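Local coordinates for protein Cd1 (Flavonifractor plautii, PDB 7D3A) that probably reduces FMN at the expense of NADPH, as a flavodoxin-fold member of the NADPH-dependent FMN reductase family, at residues A[236-241]-A[249-254]. Numbering follows the deposited sequence.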
loop_
_atom_site.group_PDB
_atom_site.type_symbol
_atom_site.label_atom_id
_atom_site.label_comp_id
_atom_site.label_asym_id
_atom_site.label_seq_id
_atom_site.Cartn_x
_atom_site.Cartn_y
_atom_site.Cartn_z
ATOM N N CYS A 236 -1.932 -7.389 -7.468
ATOM C CA CYS A 236 -1.298 -6.941 -8.712
ATOM C C CYS A 236 -2.250 -6.902 -9.911
ATOM O O CYS A 236 -1.982 -6.176 -10.883
ATOM C CB CYS A 236 -0.075 -7.807 -9.036
ATOM S SG CYS A 236 -0.272 -9.608 -9.489
ATOM N N GLY A 237 -3.335 -7.644 -9.867
ATOM C CA GLY A 237 -4.333 -7.575 -10.904
ATOM C C GLY A 237 -4.061 -8.266 -12.223
ATOM O O GLY A 237 -4.543 -7.843 -13.237
ATOM N N LEU A 238 -3.305 -9.348 -12.213
ATOM C CA LEU A 238 -3.213 -10.187 -13.381
ATOM C C LEU A 238 -4.483 -10.978 -13.503
ATOM O O LEU A 238 -5.013 -11.418 -12.530
ATOM C CB LEU A 238 -2.017 -11.109 -13.296
ATOM C CG LEU A 238 -0.621 -10.513 -13.331
ATOM C CD1 LEU A 238 0.331 -11.436 -12.619
ATOM C CD2 LEU A 238 -0.129 -10.179 -14.714
ATOM N N GLU A 239 -5.014 -11.106 -14.699
ATOM C CA GLU A 239 -6.124 -11.998 -14.919
ATOM C C GLU A 239 -5.600 -13.318 -15.479
ATOM O O GLU A 239 -4.850 -13.325 -16.407
ATOM C CB GLU A 239 -7.171 -11.360 -15.820
ATOM C CG GLU A 239 -6.891 -9.928 -16.233
ATOM C CD GLU A 239 -8.121 -9.166 -16.660
ATOM O OE1 GLU A 239 -8.640 -9.420 -17.739
ATOM O OE2 GLU A 239 -8.579 -8.295 -15.943
ATOM N N GLY A 240 -5.964 -14.424 -14.863
ATOM C CA GLY A 240 -5.319 -15.679 -15.122
ATOM C C GLY A 240 -6.238 -16.799 -14.772
ATOM O O GLY A 240 -7.407 -16.701 -14.967
ATOM N N GLU A 241 -5.709 -17.871 -14.243
ATOM C CA GLU A 241 -6.548 -18.975 -13.791
ATOM C C GLU A 241 -5.969 -19.589 -12.522
ATOM O O GLU A 241 -4.745 -19.649 -12.348
ATOM C CB GLU A 241 -6.676 -20.046 -14.870
ATOM C CG GLU A 241 -7.667 -21.136 -14.550
ATOM C CD GLU A 241 -7.856 -22.104 -15.708
ATOM O OE1 GLU A 241 -6.934 -22.198 -16.549
ATOM O OE2 GLU A 241 -8.924 -22.756 -15.785
ATOM N N TYR A 249 -3.257 -24.801 -4.287
ATOM C CA TYR A 249 -3.681 -23.841 -5.297
ATOM C C TYR A 249 -2.474 -23.155 -5.929
ATOM O O TYR A 249 -1.453 -22.922 -5.278
ATOM C CB TYR A 249 -4.625 -22.789 -4.700
ATOM C CG TYR A 249 -5.846 -23.355 -4.021
ATOM C CD1 TYR A 249 -7.007 -23.606 -4.733
ATOM C CD2 TYR A 249 -5.838 -23.639 -2.670
ATOM C CE1 TYR A 249 -8.137 -24.123 -4.114
ATOM C CE2 TYR A 249 -6.958 -24.165 -2.037
ATOM C CZ TYR A 249 -8.103 -24.401 -2.763
ATOM O OH TYR A 249 -9.212 -24.920 -2.128
ATOM N N SER A 250 -2.599 -22.838 -7.215
ATOM C CA SER A 250 -1.577 -22.054 -7.898
ATOM C C SER A 250 -2.254 -21.126 -8.901
ATOM O O SER A 250 -3.444 -21.267 -9.207
ATOM C CB SER A 250 -0.545 -22.952 -8.574
ATOM O OG SER A 250 -1.192 -24.044 -9.195
ATOM N N PHE A 251 -1.481 -20.166 -9.409
ATOM C CA PHE A 251 -2.002 -19.123 -10.287
ATOM C C PHE A 251 -1.118 -19.020 -11.520
ATOM O O PHE A 251 0.088 -18.777 -11.409
ATOM C CB PHE A 251 -2.071 -17.782 -9.550
ATOM C CG PHE A 251 -2.667 -16.656 -10.361
ATOM C CD1 PHE A 251 -4.010 -16.657 -10.695
ATOM C CD2 PHE A 251 -1.890 -15.578 -10.747
ATOM C CE1 PHE A 251 -4.565 -15.622 -11.422
ATOM C CE2 PHE A 251 -2.434 -14.541 -11.476
ATOM C CZ PHE A 251 -3.775 -14.562 -11.816
ATOM N N THR A 252 -1.717 -19.201 -12.688
ATOM C CA THR A 252 -1.019 -19.084 -13.955
ATOM C C THR A 252 -1.680 -17.983 -14.762
ATOM O O THR A 252 -2.883 -17.730 -14.631
ATOM C CB THR A 252 -1.051 -20.403 -14.739
ATOM O OG1 THR A 252 -2.406 -20.714 -15.083
ATOM C CG2 THR A 252 -0.497 -21.548 -13.903
ATOM N N PHE A 253 -0.892 -17.324 -15.605
ATOM C CA PHE A 253 -1.403 -16.261 -16.461
ATOM C C PHE A 253 -0.576 -16.139 -17.737
ATOM O O PHE A 253 0.458 -16.789 -17.882
ATOM C CB PHE A 253 -1.413 -14.927 -15.711
ATOM C CG PHE A 253 -0.117 -14.609 -15.022
ATOM C CD1 PHE A 253 0.699 -13.592 -15.489
ATOM C CD2 PHE A 253 0.284 -15.326 -13.907
ATOM C CE1 PHE A 253 1.893 -13.297 -14.857
ATOM C CE2 PHE A 253 1.475 -15.035 -13.270
ATOM C CZ PHE A 253 2.282 -14.020 -13.746
ATOM N N PRO A 254 -0.999 -15.329 -18.658
ATOM C CA PRO A 254 -0.327 -15.334 -19.932
ATOM C C PRO A 254 0.676 -14.256 -19.897
ATOM O O PRO A 254 0.345 -13.175 -19.564
ATOM C CB PRO A 254 -1.421 -14.966 -20.903
ATOM C CG PRO A 254 -2.588 -14.609 -20.087
ATOM C CD PRO A 254 -2.441 -15.337 -18.817
#
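Glu241 and Thr252 face each other as an antiparallel hydrogen-bonded pair in the beta hairpin of strands 239-245 and 248-252, which ends a four-stranded antiparallel sheet. Each backbone both gives and receives: Glu241 N to Thr252 O is 2.9 Å, and Thr252 N to Glu241 O is 3.1 Å, the latter nearly straight at 168° about its hydrogen. Their side chains emerge on the same face of the sheet, where polar residues suit the exposed surroundings.

Before this pair the strands stay close at Gly240, whose CA lies 3.2 Å from Thr252 O in a CA-H...O contact. A side chain here would be directed toward the facing strand, where Thr252 O and the Phe251 ring lie, consistent with glycine at this position.

That ring reaches across because CG of Phe251 is anti to its backbone N (chi1 -177°). CZ comes to 3.5 Å from Leu238 O, which sits near the ring plane at its edge, while CE2 meets Leu238 CB at 3.9 Å. An alanine in place of Phe251 would probably leave Leu238 CB without its aromatic neighbour and open a gap between Leu238 and Phe224. Phe224 and Ile242 also adjoin the ring, so a large flat residue suits the site. Beyond it a branched leucine lies over a second aromatic face: Leu238 CD1 makes a CH-pi contact with Phe253, 3.5 Å from the ring centroid and 19° off its normal.

Further out, Cys236 is disulfide-bonded to Cys219, which probably restrains the loop leading into Leu238, and Gln257 OE1 accepts a hydrogen bond from Glu239 N. Thr252 OG1 has its own polar mate in His243 NE2.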